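Local coordinates for protein insect group II chitinase (Ostrinia furnacalis, PDB 5Y2A) that hydrolyses beta-1,4 linkages of chitin as a family 18 glycoside hydrolase, and probably takes part in chitin breakdown in the insect cuticle, at residues F39-S51 with K90-F104. Sequence-based numbering, arbitrary orientation.
Sequences FAVLDKEELVIKS and KYSRLVNNVSARRKF
Leu-42 ends a barrel strand whose segment 39-42 approaches helix 90-95 to 10.5 Å between axes, at 68°, while Val-48, beyond the turn, comes up beside Phe-104 of the next helix. This is the TIM barrel of a family 18 chitinase: strand 34-42 turns back through 43-48 into the short antiparallel strand 49-51, and the turn lies against the two helices. Leu-42 and Leu-47 carry most of the apolar packing from 39-51. CD2 of Leu-42 sits over one face of the Tyr-91 ring, a CH-pi contact 3.8 Å from the centroid, and CD1 goes to the edge of Phe-104, 3.8 Å from CE2. Chi1 of -172° swings CG away from the backbone N, and rotation about CB-CG turns CD2 to Tyr-91 and CD1 to Phe-104. Leu-47 lays CD1 near Leu-94 and Ala-100; both its methyls, CD1 and CD2, pack against Arg-93 NH1, the side chains roughly perpendicular.

Around this apolar centre, long cations hold carbonyls of the strand end and the turn. Lys-90 NZ donates to Leu-42 O at 2.7 Å, in the carbonyl plane, and forms a salt bridge with Asp-85, which takes the Tyr-91 hydroxyl too. Arg-93, bent at chi3 (-70°), brings NH2 to Lys-44 O at 2.8 Å, the acceptor in the guanidinium plane; Asp-89 pairs with its NE. Asp-43 OD2 closes an Asx motif by accepting from Glu-46 N. Lys-103 grips Glu-46 twice: NZ meets the backbone O at 2.9 Å on a lone pair and forms a salt bridge with OE1 at 2.8 Å, almost in line with its C-O bond.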
# COMPACT_ATOMS: atom_id res chain seq x y z
N PHE A 39 -3.61 15.99 -1.87
CA PHE A 39 -5.07 16.03 -1.70
C PHE A 39 -5.41 16.53 -0.30
O PHE A 39 -4.69 16.25 0.66
CB PHE A 39 -5.70 14.63 -1.82
CG PHE A 39 -5.80 14.09 -3.22
CD1 PHE A 39 -6.64 14.67 -4.15
CD2 PHE A 39 -5.08 12.96 -3.58
CE1 PHE A 39 -6.75 14.15 -5.43
CE2 PHE A 39 -5.18 12.44 -4.86
CZ PHE A 39 -6.01 13.04 -5.79
N ALA A 40 -6.54 17.22 -0.19
CA ALA A 40 -7.23 17.32 1.10
C ALA A 40 -8.18 16.13 1.24
O ALA A 40 -8.45 15.41 0.28
CB ALA A 40 -7.98 18.65 1.22
N VAL A 41 -8.69 15.92 2.45
CA VAL A 41 -9.53 14.77 2.74
C VAL A 41 -10.79 15.21 3.47
O VAL A 41 -10.90 16.33 3.96
CB VAL A 41 -8.78 13.68 3.53
CG1 VAL A 41 -7.66 13.11 2.67
CG2 VAL A 41 -8.21 14.25 4.82
N LEU A 42 -11.77 14.30 3.51
CA LEU A 42 -13.04 14.54 4.17
C LEU A 42 -12.97 14.00 5.59
O LEU A 42 -12.72 12.80 5.79
CB LEU A 42 -14.18 13.87 3.41
CG LEU A 42 -15.61 14.19 3.88
CD1 LEU A 42 -15.94 15.64 3.57
CD2 LEU A 42 -16.61 13.26 3.22
N ASP A 43 -13.19 14.87 6.58
CA ASP A 43 -13.23 14.39 7.96
C ASP A 43 -14.37 13.40 8.14
O ASP A 43 -15.52 13.68 7.78
CB ASP A 43 -13.40 15.56 8.94
CG ASP A 43 -13.26 15.12 10.38
OD1 ASP A 43 -12.13 14.76 10.78
OD2 ASP A 43 -14.28 15.08 11.10
N LYS A 44 -14.05 12.23 8.70
CA LYS A 44 -15.03 11.16 8.82
C LYS A 44 -16.20 11.58 9.70
O LYS A 44 -17.34 11.18 9.44
CB LYS A 44 -14.36 9.91 9.39
CG LYS A 44 -15.27 8.72 9.60
CD LYS A 44 -14.59 7.66 10.45
CE LYS A 44 -15.36 6.34 10.45
NZ LYS A 44 -14.81 5.40 11.48
N GLU A 45 -15.93 12.37 10.73
CA GLU A 45 -16.94 12.76 11.72
C GLU A 45 -17.71 14.00 11.30
O GLU A 45 -18.95 13.98 11.26
CB GLU A 45 -16.26 13.00 13.07
CG GLU A 45 -15.56 11.78 13.61
CD GLU A 45 -16.53 10.67 13.93
OE1 GLU A 45 -17.67 10.99 14.33
OE2 GLU A 45 -16.17 9.48 13.77
N GLU A 46 -17.00 15.07 10.96
CA GLU A 46 -17.64 16.34 10.66
C GLU A 46 -18.10 16.47 9.22
O GLU A 46 -18.91 17.35 8.92
CB GLU A 46 -16.68 17.49 10.99
CG GLU A 46 -16.21 17.49 12.43
CD GLU A 46 -17.35 17.66 13.42
OE1 GLU A 46 -18.40 18.21 13.03
OE2 GLU A 46 -17.20 17.21 14.58
N LEU A 47 -17.60 15.61 8.33
CA LEU A 47 -17.93 15.65 6.91
C LEU A 47 -17.64 17.04 6.32
O LEU A 47 -18.47 17.63 5.62
CB LEU A 47 -19.38 15.24 6.67
CG LEU A 47 -19.79 13.85 7.18
CD1 LEU A 47 -21.25 13.59 6.89
CD2 LEU A 47 -18.92 12.74 6.60
N VAL A 48 -16.44 17.55 6.61
CA VAL A 48 -15.94 18.78 6.01
C VAL A 48 -14.50 18.56 5.58
O VAL A 48 -13.82 17.64 6.03
CB VAL A 48 -16.03 20.00 6.96
CG1 VAL A 48 -17.47 20.29 7.36
CG2 VAL A 48 -15.15 19.78 8.18
N ILE A 49 -14.03 19.45 4.70
CA ILE A 49 -12.65 19.40 4.23
C ILE A 49 -11.68 19.57 5.40
O ILE A 49 -11.89 20.42 6.28
CB ILE A 49 -12.41 20.49 3.17
CG1 ILE A 49 -13.23 20.23 1.92
CG2 ILE A 49 -10.92 20.62 2.86
CD1 ILE A 49 -13.24 21.40 0.94
N LYS A 50 -10.62 18.77 5.40
CA LYS A 50 -9.51 18.98 6.31
C LYS A 50 -8.21 18.63 5.61
O LYS A 50 -8.20 17.86 4.64
CB LYS A 50 -9.65 18.16 7.60
CG LYS A 50 -9.32 16.68 7.46
CD LYS A 50 -9.23 15.99 8.82
CE LYS A 50 -9.18 14.48 8.66
NZ LYS A 50 -9.34 13.76 9.95
N SER A 51 -7.12 19.22 6.09
CA SER A 51 -5.81 18.89 5.56
C SER A 51 -5.46 17.45 5.90
O SER A 51 -5.75 16.97 7.00
CB SER A 51 -4.76 19.83 6.14
OG SER A 51 -3.45 19.35 5.89
N LYS A 90 -18.17 7.67 3.88
CA LYS A 90 -18.27 9.04 4.40
C LYS A 90 -18.71 10.02 3.32
O LYS A 90 -19.51 10.92 3.58
CB LYS A 90 -16.95 9.48 5.04
CG LYS A 90 -15.73 9.51 4.14
CD LYS A 90 -14.51 9.97 4.94
CE LYS A 90 -13.23 9.91 4.12
NZ LYS A 90 -12.04 10.34 4.92
N TYR A 91 -18.22 9.86 2.09
CA TYR A 91 -18.70 10.73 1.02
C TYR A 91 -20.17 10.46 0.71
O TYR A 91 -20.93 11.39 0.45
CB TYR A 91 -17.84 10.57 -0.23
CG TYR A 91 -16.49 11.23 -0.11
CD1 TYR A 91 -16.31 12.57 -0.44
CD2 TYR A 91 -15.39 10.52 0.35
CE1 TYR A 91 -15.08 13.18 -0.33
CE2 TYR A 91 -14.15 11.12 0.48
CZ TYR A 91 -14.00 12.45 0.14
OH TYR A 91 -12.77 13.05 0.26
N SER A 92 -20.58 9.19 0.75
CA SER A 92 -21.99 8.87 0.55
C SER A 92 -22.85 9.45 1.67
O SER A 92 -23.96 9.94 1.42
CB SER A 92 -22.18 7.36 0.47
OG SER A 92 -23.53 7.03 0.18
N ARG A 93 -22.36 9.40 2.91
CA ARG A 93 -23.11 9.99 4.01
C ARG A 93 -23.22 11.49 3.85
O ARG A 93 -24.24 12.08 4.23
CB ARG A 93 -22.44 9.64 5.35
CG ARG A 93 -22.50 8.15 5.69
CD ARG A 93 -22.10 7.86 7.13
NE ARG A 93 -20.68 8.05 7.41
CZ ARG A 93 -20.17 9.10 8.05
NH1 ARG A 93 -20.98 10.06 8.48
NH2 ARG A 93 -18.87 9.18 8.27
N LEU A 94 -22.20 12.13 3.27
CA LEU A 94 -22.26 13.57 3.02
C LEU A 94 -23.32 13.91 1.97
O LEU A 94 -24.22 14.71 2.22
CB LEU A 94 -20.88 14.09 2.60
CG LEU A 94 -20.81 15.47 1.96
CD1 LEU A 94 -21.32 16.55 2.91
CD2 LEU A 94 -19.38 15.79 1.50
N VAL A 95 -23.21 13.31 0.78
CA VAL A 95 -24.05 13.77 -0.32
C VAL A 95 -25.51 13.36 -0.16
O VAL A 95 -26.39 13.98 -0.76
CB VAL A 95 -23.51 13.28 -1.69
CG1 VAL A 95 -22.05 13.70 -1.87
CG2 VAL A 95 -23.67 11.77 -1.85
N ASN A 96 -25.80 12.35 0.66
CA ASN A 96 -27.17 11.89 0.85
C ASN A 96 -27.88 12.57 2.02
O ASN A 96 -29.01 12.20 2.34
CB ASN A 96 -27.20 10.37 1.06
CG ASN A 96 -27.05 9.60 -0.23
OD1 ASN A 96 -28.00 9.47 -1.00
ND2 ASN A 96 -25.85 9.06 -0.46
N ASN A 97 -27.25 13.55 2.65
CA ASN A 97 -27.85 14.28 3.76
C ASN A 97 -27.84 15.76 3.43
O ASN A 97 -26.77 16.36 3.28
CB ASN A 97 -27.10 14.01 5.07
CG ASN A 97 -27.82 14.60 6.28
OD1 ASN A 97 -27.74 15.79 6.55
ND2 ASN A 97 -28.54 13.75 7.01
N VAL A 98 -29.04 16.35 3.33
CA VAL A 98 -29.18 17.73 2.89
C VAL A 98 -28.46 18.68 3.83
O VAL A 98 -27.77 19.61 3.39
CB VAL A 98 -30.68 18.09 2.76
CG1 VAL A 98 -30.86 19.52 2.34
CG2 VAL A 98 -31.34 17.16 1.77
N SER A 99 -28.60 18.47 5.15
CA SER A 99 -27.97 19.38 6.10
C SER A 99 -26.45 19.24 6.09
O SER A 99 -25.74 20.23 6.31
CB SER A 99 -28.50 19.11 7.52
OG SER A 99 -29.83 19.59 7.67
N ALA A 100 -25.94 18.03 5.85
CA ALA A 100 -24.50 17.84 5.77
C ALA A 100 -23.91 18.55 4.56
O ALA A 100 -22.84 19.17 4.65
CB ALA A 100 -24.18 16.35 5.74
N ARG A 101 -24.59 18.47 3.41
CA ARG A 101 -24.10 19.17 2.23
C ARG A 101 -24.01 20.66 2.48
O ARG A 101 -23.03 21.31 2.07
CB ARG A 101 -25.01 18.89 1.03
CG ARG A 101 -25.03 17.45 0.59
CD ARG A 101 -25.49 17.32 -0.85
NE ARG A 101 -26.75 18.00 -1.10
CZ ARG A 101 -27.94 17.40 -1.14
NH1 ARG A 101 -28.02 16.09 -0.94
NH2 ARG A 101 -29.04 18.10 -1.39
N ARG A 102 -25.00 21.22 3.17
CA ARG A 102 -25.00 22.66 3.44
C ARG A 102 -23.84 23.05 4.34
O ARG A 102 -23.14 24.03 4.07
CB ARG A 102 -26.34 23.07 4.06
CG ARG A 102 -26.42 24.53 4.42
CD ARG A 102 -26.15 25.38 3.19
NE ARG A 102 -26.12 26.81 3.50
CZ ARG A 102 -25.67 27.74 2.67
NH1 ARG A 102 -25.19 27.41 1.48
NH2 ARG A 102 -25.68 29.02 3.04
N LYS A 103 -23.62 22.29 5.42
CA LYS A 103 -22.46 22.50 6.27
C LYS A 103 -21.16 22.39 5.48
O LYS A 103 -20.24 23.20 5.65
CB LYS A 103 -22.50 21.49 7.42
CG LYS A 103 -21.35 21.54 8.41
CD LYS A 103 -21.39 20.31 9.31
CE LYS A 103 -20.21 20.22 10.25
NZ LYS A 103 -20.21 18.93 11.00
N PHE A 104 -21.07 21.39 4.60
CA PHE A 104 -19.86 21.20 3.79
C PHE A 104 -19.58 22.42 2.93
O PHE A 104 -18.45 22.92 2.89
CB PHE A 104 -20.01 19.95 2.92
CG PHE A 104 -18.86 19.71 1.98
CD1 PHE A 104 -18.84 20.28 0.72
CD2 PHE A 104 -17.79 18.92 2.37
CE1 PHE A 104 -17.78 20.07 -0.15
CE2 PHE A 104 -16.72 18.69 1.51
CZ PHE A 104 -16.72 19.27 0.25
O HOH W 1 -20.24 11.47 10.71
O HOH W 2 -21.20 15.80 10.88
O HOH W 3 -21.04 18.35 6.67
O HOH W 4 -15.80 21.45 3.88